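Local coordinates for protein rRNA adenine N-6-methyltransferase (Saccharopolyspora erythraea, PDB 6NVM) that dimethylates a single adenine of 23S ribosomal RNA with S-adenosyl-L-methionine as methyl donor, lowering the ribosome's affinity for macrolide, lincosamide and streptogramin B antibiotics, at residues E169-R174 against W194-K199; A148-C153 against A162-Q167. All blocks are in the same frame, centred on the assembly; numbering follows the deposited sequence. Where two conformers were deposited one is given.

Contact 1: residues E169-R174 against W194-K199; sequences EFARKR and WEFVEK
Trp194 and Arg174 lie alongside each other with their side chains running the same way, the indole reaching past the last turn of helix 168-175. Its six-membered ring meets the arginine first at the backbone, where Trp194 CE3 is 3.3 Å from Arg174 O, and then along the aliphatic chain, with Trp194 CZ3 3.8 Å from Arg174 CB. The carbonyl oxygen itself is hydrogen-bonded to Thr185 OG1, and the indole NE1 to Thr188 OG1, so both polar groups at this end find partners in the following helix, 183-188. A bend at chi2 (-64°) still leaves the arginine running out across the helix axis, beside the indole. Here CZ of Phe170 sits 3.5 Å above the centre of the Arg174 guanidinium plane, while Trp194 CH2 comes to the edge of that group near its plane. A bound sulfate, probably from the crystallisation liquor, lies about 4 Å from the Arg174 side chain.

The helix thus packs on strand 192-200, the edge strand of the seven-stranded sheet of this class I methyltransferase fold, whose 3-2-1-4-5-7-6 order places the strand last. Two residues further along, chi1 of Phe196 (-178°) lays the ring along the helix, so that its CD1-CE1 side meets it. Ala171 CB is 4.1 Å from both CD1 and CE1, and the CE1 corner lies 4.0 Å from Arg172 CG. Arg172 passes the phenyl ring aslant, the guanidinium plane turned 71° from the ring. Beyond the ring, Arg172 NH2 and Lys199 NZ come within 5.7 Å, two like charges not in contact.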
loop_
_atom_site.group_PDB
_atom_site.type_symbol
_atom_site.label_atom_id
_atom_site.label_comp_id
_atom_site.label_asym_id
_atom_site.label_seq_id
_atom_site.Cartn_x
_atom_site.Cartn_y
_atom_site.Cartn_z
ATOM N N GLU A 169 -8.291 10.568 1.498
ATOM C CA GLU A 169 -9.343 9.711 0.959
ATOM C C GLU A 169 -8.761 8.495 0.251
ATOM O O GLU A 169 -9.318 7.391 0.338
ATOM C CB GLU A 169 -10.246 10.511 0.018
ATOM C CG GLU A 169 -11.278 11.362 0.748
ATOM C CD GLU A 169 -12.194 10.533 1.637
ATOM O OE1 GLU A 169 -12.410 9.341 1.327
ATOM O OE2 GLU A 169 -12.685 11.065 2.654
ATOM N N PHE A 170 -7.640 8.668 -0.449
ATOM C CA PHE A 170 -6.973 7.529 -1.070
ATOM C C PHE A 170 -6.620 6.474 -0.030
ATOM O O PHE A 170 -6.850 5.276 -0.234
ATOM C CB PHE A 170 -5.719 8.001 -1.805
ATOM C CG PHE A 170 -4.951 6.893 -2.463
ATOM C CD1 PHE A 170 -4.037 6.136 -1.739
ATOM C CD2 PHE A 170 -5.155 6.597 -3.802
ATOM C CE1 PHE A 170 -3.335 5.106 -2.340
ATOM C CE2 PHE A 170 -4.457 5.572 -4.414
ATOM C CZ PHE A 170 -3.544 4.825 -3.683
ATOM N N ALA A 171 -6.049 6.908 1.098
ATOM C CA ALA A 171 -5.612 5.966 2.122
ATOM C C ALA A 171 -6.795 5.266 2.776
ATOM O O ALA A 171 -6.712 4.077 3.108
ATOM C CB ALA A 171 -4.776 6.692 3.174
ATOM N N ARG A 172 -7.893 5.991 2.997
ATOM C CA ARG A 172 -9.063 5.378 3.617
ATOM C C ARG A 172 -9.653 4.284 2.733
ATOM O O ARG A 172 -10.002 3.202 3.220
ATOM C CB ARG A 172 -10.114 6.444 3.921
ATOM C CG ARG A 172 -9.764 7.365 5.083
ATOM C CD ARG A 172 -10.988 8.141 5.538
ATOM N NE ARG A 172 -10.694 9.079 6.615
ATOM C CZ ARG A 172 -11.592 9.896 7.158
ATOM N NH1 ARG A 172 -12.847 9.890 6.728
ATOM N NH2 ARG A 172 -11.237 10.720 8.135
ATOM N N LYS A 173 -9.774 4.543 1.431
ATOM C CA LYS A 173 -10.340 3.540 0.537
ATOM C C LYS A 173 -9.451 2.303 0.470
ATOM O O LYS A 173 -9.939 1.168 0.550
ATOM C CB LYS A 173 -10.547 4.129 -0.858
ATOM C CG LYS A 173 -11.559 3.352 -1.693
ATOM C CD LYS A 173 -11.593 3.803 -3.151
ATOM C CE LYS A 173 -10.407 3.263 -3.940
ATOM N NZ LYS A 173 -10.672 3.227 -5.407
ATOM N N ARG A 174 -8.134 2.504 0.329
ATOM C CA ARG A 174 -7.219 1.382 0.151
ATOM C C ARG A 174 -7.035 0.568 1.423
ATOM O O ARG A 174 -6.549 -0.565 1.352
ATOM C CB ARG A 174 -5.856 1.888 -0.339
ATOM C CG ARG A 174 -5.879 2.559 -1.712
ATOM C CD ARG A 174 -6.284 1.587 -2.819
ATOM N NE ARG A 174 -6.256 2.211 -4.144
ATOM C CZ ARG A 174 -5.277 2.076 -5.037
ATOM N NH1 ARG A 174 -4.211 1.327 -4.781
ATOM N NH2 ARG A 174 -5.362 2.696 -6.207
ATOM N N TRP A 194 -2.857 -4.236 4.416
ATOM C CA TRP A 194 -3.027 -2.812 4.145
ATOM C C TRP A 194 -3.500 -2.167 5.439
ATOM O O TRP A 194 -4.545 -2.549 5.974
ATOM C CB TRP A 194 -4.048 -2.558 3.029
ATOM C CG TRP A 194 -3.726 -3.156 1.675
ATOM C CD1 TRP A 194 -3.608 -4.481 1.367
ATOM C CD2 TRP A 194 -3.530 -2.443 0.447
ATOM N NE1 TRP A 194 -3.332 -4.635 0.025
ATOM C CE2 TRP A 194 -3.281 -3.399 -0.559
ATOM C CE3 TRP A 194 -3.533 -1.086 0.104
ATOM C CZ2 TRP A 194 -3.036 -3.041 -1.884
ATOM C CZ3 TRP A 194 -3.282 -0.731 -1.210
ATOM C CH2 TRP A 194 -3.038 -1.705 -2.189
ATOM N N GLU A 195 -2.750 -1.184 5.929
ATOM C CA GLU A 195 -2.994 -0.632 7.254
ATOM C C GLU A 195 -3.070 0.887 7.189
ATOM O O GLU A 195 -2.211 1.532 6.580
ATOM C CB GLU A 195 -1.899 -1.088 8.229
ATOM C CG GLU A 195 -1.845 -2.609 8.408
ATOM C CD GLU A 195 -0.650 -3.087 9.225
ATOM O OE1 GLU A 195 0.236 -2.265 9.542
ATOM O OE2 GLU A 195 -0.599 -4.295 9.546
ATOM N N PHE A 196 -4.110 1.450 7.805
ATOM C CA PHE A 196 -4.247 2.893 7.956
ATOM C C PHE A 196 -3.561 3.297 9.255
ATOM O O PHE A 196 -3.913 2.794 10.329
ATOM C CB PHE A 196 -5.722 3.295 7.975
ATOM C CG PHE A 196 -5.949 4.778 8.070
ATOM C CD1 PHE A 196 -6.068 5.545 6.926
ATOM C CD2 PHE A 196 -6.050 5.403 9.302
ATOM C CE1 PHE A 196 -6.280 6.902 7.005
ATOM C CE2 PHE A 196 -6.259 6.764 9.386
ATOM C CZ PHE A 196 -6.376 7.514 8.238
ATOM N N VAL A 197 -2.576 4.191 9.167
ATOM C CA VAL A 197 -1.814 4.560 10.355
ATOM C C VAL A 197 -2.435 5.790 11.010
ATOM O O VAL A 197 -2.861 5.734 12.169
ATOM C CB VAL A 197 -0.329 4.782 10.018
ATOM C CG1 VAL A 197 0.430 5.294 11.233
ATOM C CG2 VAL A 197 0.291 3.482 9.522
ATOM N N GLU A 198 -2.494 6.909 10.293
ATOM C CA GLU A 198 -3.094 8.101 10.886
ATOM C C GLU A 198 -3.354 9.150 9.813
ATOM O O GLU A 198 -2.691 9.186 8.773
ATOM C CB GLU A 198 -2.201 8.693 11.986
ATOM C CG GLU A 198 -0.919 9.336 11.461
ATOM C CD GLU A 198 -0.060 9.931 12.570
ATOM O OE1 GLU A 198 -0.115 9.418 13.707
ATOM O OE2 GLU A 198 0.662 10.918 12.301
ATOM N N LYS A 199 -4.318 10.018 10.102
ATOM C CA LYS A 199 -4.535 11.213 9.302
ATOM C C LYS A 199 -3.423 12.227 9.552
ATOM O O LYS A 199 -2.865 12.310 10.648
ATOM C CB LYS A 199 -5.893 11.833 9.644
ATOM C CG LYS A 199 -6.204 13.144 8.932
ATOM C CD LYS A 199 -7.504 13.751 9.448
ATOM C CE LYS A 199 -7.801 15.088 8.785
ATOM N NZ LYS A 199 -8.985 15.761 9.384
#

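Contact 2: residues A148-C153 against A162-Q167; sequences AIVDWC and ATMVTQ
Met164 SD rests against two branched residues, 4.0 Å from Ile149 CG2 and 4.1 Å from Val150 CG2 in the conformer described, one of two modelled. The methionine and isoleucine chains overlap head to tail, while Val150 stands roughly perpendicular to the thioether chain. Extended at chi2 (167°), the Met164 chain carries its sulfur across to the helix before bending at chi3.

The second group is smaller and tighter. Cys153 SG lies 3.6 Å from Ala162 CB, where the two backbones come nearest, with 6.8 Å between the CA atoms of Cys153 and Ala162. In all three residue pairs joining 148-153 to 162-167, a sulfur makes the closest approach.

The contact itself is apolar; within the segments, Cys153 N donates to Ile149 O, and Thr166 OG1 donates to O of Gln167, the N-cap residue of the next helix. The strand's backbone bonds to its sheet neighbours, Ala162 to Leu218 and Thr163 to Phe137 and Gly139.

Nearly antiparallel at 173°, helix and strand form the second half of the beta-alpha-beta unit 135-140, 146-155, 159-167. Phe137 of the first strand touches Ile149, Cys153, Ala162 and Met164, and Leu218 of strand 213-220 packs on Met164.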
loop_
_atom_site.group_PDB
_atom_site.type_symbol
_atom_site.label_atom_id
_atom_site.label_comp_id
_atom_site.label_asym_id
_atom_site.label_seq_id
_atom_site.Cartn_x
_atom_site.Cartn_y
_atom_site.Cartn_z
ATOM N N ALA A 148 0.282 4.541 -9.037
ATOM C CA ALA A 148 1.431 3.954 -9.715
ATOM C C ALA A 148 2.510 3.542 -8.716
ATOM O O ALA A 148 3.185 2.522 -8.907
ATOM C CB ALA A 148 1.986 4.940 -10.741
ATOM N N ILE A 149 2.700 4.332 -7.655
ATOM C CA ILE A 149 3.673 3.984 -6.626
ATOM C C ILE A 149 3.227 2.732 -5.875
ATOM O O ILE A 149 4.029 1.827 -5.608
ATOM C CB ILE A 149 3.882 5.187 -5.683
ATOM C CG1 ILE A 149 4.596 6.328 -6.417
ATOM C CG2 ILE A 149 4.643 4.791 -4.424
ATOM C CD1 ILE A 149 6.084 6.103 -6.659
ATOM N N VAL A 150 1.944 2.656 -5.521
ATOM C CA VAL A 150 1.409 1.441 -4.905
ATOM C C VAL A 150 1.693 0.226 -5.787
ATOM O O VAL A 150 2.163 -0.816 -5.307
ATOM C CB VAL A 150 -0.094 1.609 -4.620
ATOM C CG1 VAL A 150 -0.723 0.295 -4.160
ATOM C CG2 VAL A 150 -0.300 2.685 -3.569
ATOM N N ASP A 151 1.426 0.338 -7.095
ATOM C CA ASP A 151 1.704 -0.777 -8.000
ATOM C C ASP A 151 3.189 -1.123 -8.015
ATOM O O ASP A 151 3.558 -2.302 -8.075
ATOM C CB ASP A 151 1.246 -0.455 -9.423
ATOM C CG ASP A 151 -0.265 -0.390 -9.566
ATOM O OD1 ASP A 151 -0.989 -0.953 -8.718
ATOM O OD2 ASP A 151 -0.722 0.222 -10.554
ATOM N N TRP A 152 4.056 -0.110 -7.986
ATOM C CA TRP A 152 5.491 -0.364 -7.912
ATOM C C TRP A 152 5.817 -1.246 -6.713
ATOM O O TRP A 152 6.560 -2.229 -6.825
ATOM C CB TRP A 152 6.246 0.967 -7.832
ATOM C CG TRP A 152 7.736 0.845 -7.978
ATOM C CD1 TRP A 152 8.470 1.092 -9.099
ATOM C CD2 TRP A 152 8.675 0.452 -6.964
ATOM N NE1 TRP A 152 9.805 0.875 -8.849
ATOM C CE2 TRP A 152 9.954 0.478 -7.548
ATOM C CE3 TRP A 152 8.556 0.073 -5.624
ATOM C CZ2 TRP A 152 11.105 0.147 -6.838
ATOM C CZ3 TRP A 152 9.702 -0.252 -4.921
ATOM C CH2 TRP A 152 10.957 -0.212 -5.528
ATOM N N CYS A 153 5.244 -0.912 -5.553
ATOM C CA CYS A 153 5.506 -1.670 -4.331
ATOM C C CYS A 153 4.893 -3.064 -4.390
ATOM O O CYS A 153 5.524 -4.043 -3.973
ATOM C CB CYS A 153 4.967 -0.904 -3.126
ATOM S SG CYS A 153 5.799 0.672 -2.804
ATOM N N ALA A 162 5.955 -0.934 2.877
ATOM C CA ALA A 162 5.895 0.317 2.138
ATOM C C ALA A 162 5.093 1.289 2.985
ATOM O O ALA A 162 3.932 1.019 3.309
ATOM C CB ALA A 162 5.254 0.138 0.760
ATOM N N THR A 163 5.719 2.396 3.364
ATOM C CA THR A 163 5.102 3.413 4.201
ATOM C C THR A 163 4.962 4.667 3.353
ATOM O O THR A 163 5.957 5.171 2.821
ATOM C CB THR A 163 5.947 3.674 5.447
ATOM O OG1 THR A 163 6.087 2.452 6.182
ATOM C CG2 THR A 163 5.298 4.717 6.345
ATOM N N MET A 164 3.738 5.173 3.236
ATOM C CA MET A 164 3.443 6.228 2.281
ATOM C C MET A 164 2.574 7.296 2.922
ATOM O O MET A 164 1.643 6.986 3.672
ATOM C CB MET A 164 2.728 5.669 1.046
ATOM C CG MET A 164 3.615 4.822 0.165
ATOM S SD MET A 164 2.668 3.887 -1.050
ATOM C CE MET A 164 1.943 2.619 -0.015
ATOM N N VAL A 165 2.890 8.551 2.613
ATOM C CA VAL A 165 2.026 9.684 2.909
ATOM C C VAL A 165 1.242 9.968 1.637
ATOM O O VAL A 165 1.836 10.263 0.590
ATOM C CB VAL A 165 2.833 10.915 3.349
ATOM C CG1 VAL A 165 1.903 12.092 3.623
ATOM C CG2 VAL A 165 3.667 10.588 4.566
ATOM N N THR A 166 -0.081 9.852 1.714
ATOM C CA THR A 166 -0.967 10.049 0.572
ATOM C C THR A 166 -2.084 11.006 0.964
ATOM O O THR A 166 -2.205 11.416 2.118
ATOM C CB THR A 166 -1.563 8.718 0.089
ATOM O OG1 THR A 166 -2.518 8.239 1.050
ATOM C CG2 THR A 166 -0.475 7.672 -0.101
ATOM N N GLN A 167 -2.923 11.354 -0.005
ATOM C CA GLN A 167 -4.157 12.047 0.332
ATOM C C GLN A 167 -4.994 11.170 1.254
ATOM O O GLN A 167 -4.933 9.937 1.199
ATOM C CB GLN A 167 -4.946 12.404 -0.928
ATOM C CG GLN A 167 -4.330 13.533 -1.735
ATOM C CD GLN A 167 -5.252 14.045 -2.825
ATOM O OE1 GLN A 167 -6.277 13.434 -3.129
ATOM N NE2 GLN A 167 -4.893 15.178 -3.416
#

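The chain leaves contact 2 through strand 159-167 and enters contact 1 directly, as helix 168-175 follows; the two centres are 11 Å apart. Val150 joins them: its CG1 lies 3.6 Å from Trp194 CH2 and 3.7 Å from Arg174 NH1, while CG2, which meets Met164 in contact 2, is 3.9 Å from Phe170 CZ. A second junction brings Ala171 CB to 3.5 Å from Thr166 OG1. Contact 2 is near the predicted S-adenosyl-L-methionine site, with the side chain of Ile149 about 7 Å from that of Asp124 and the side chain of Met164 about 8 Å from that of Ala140. Contact 1 lies away from those residues.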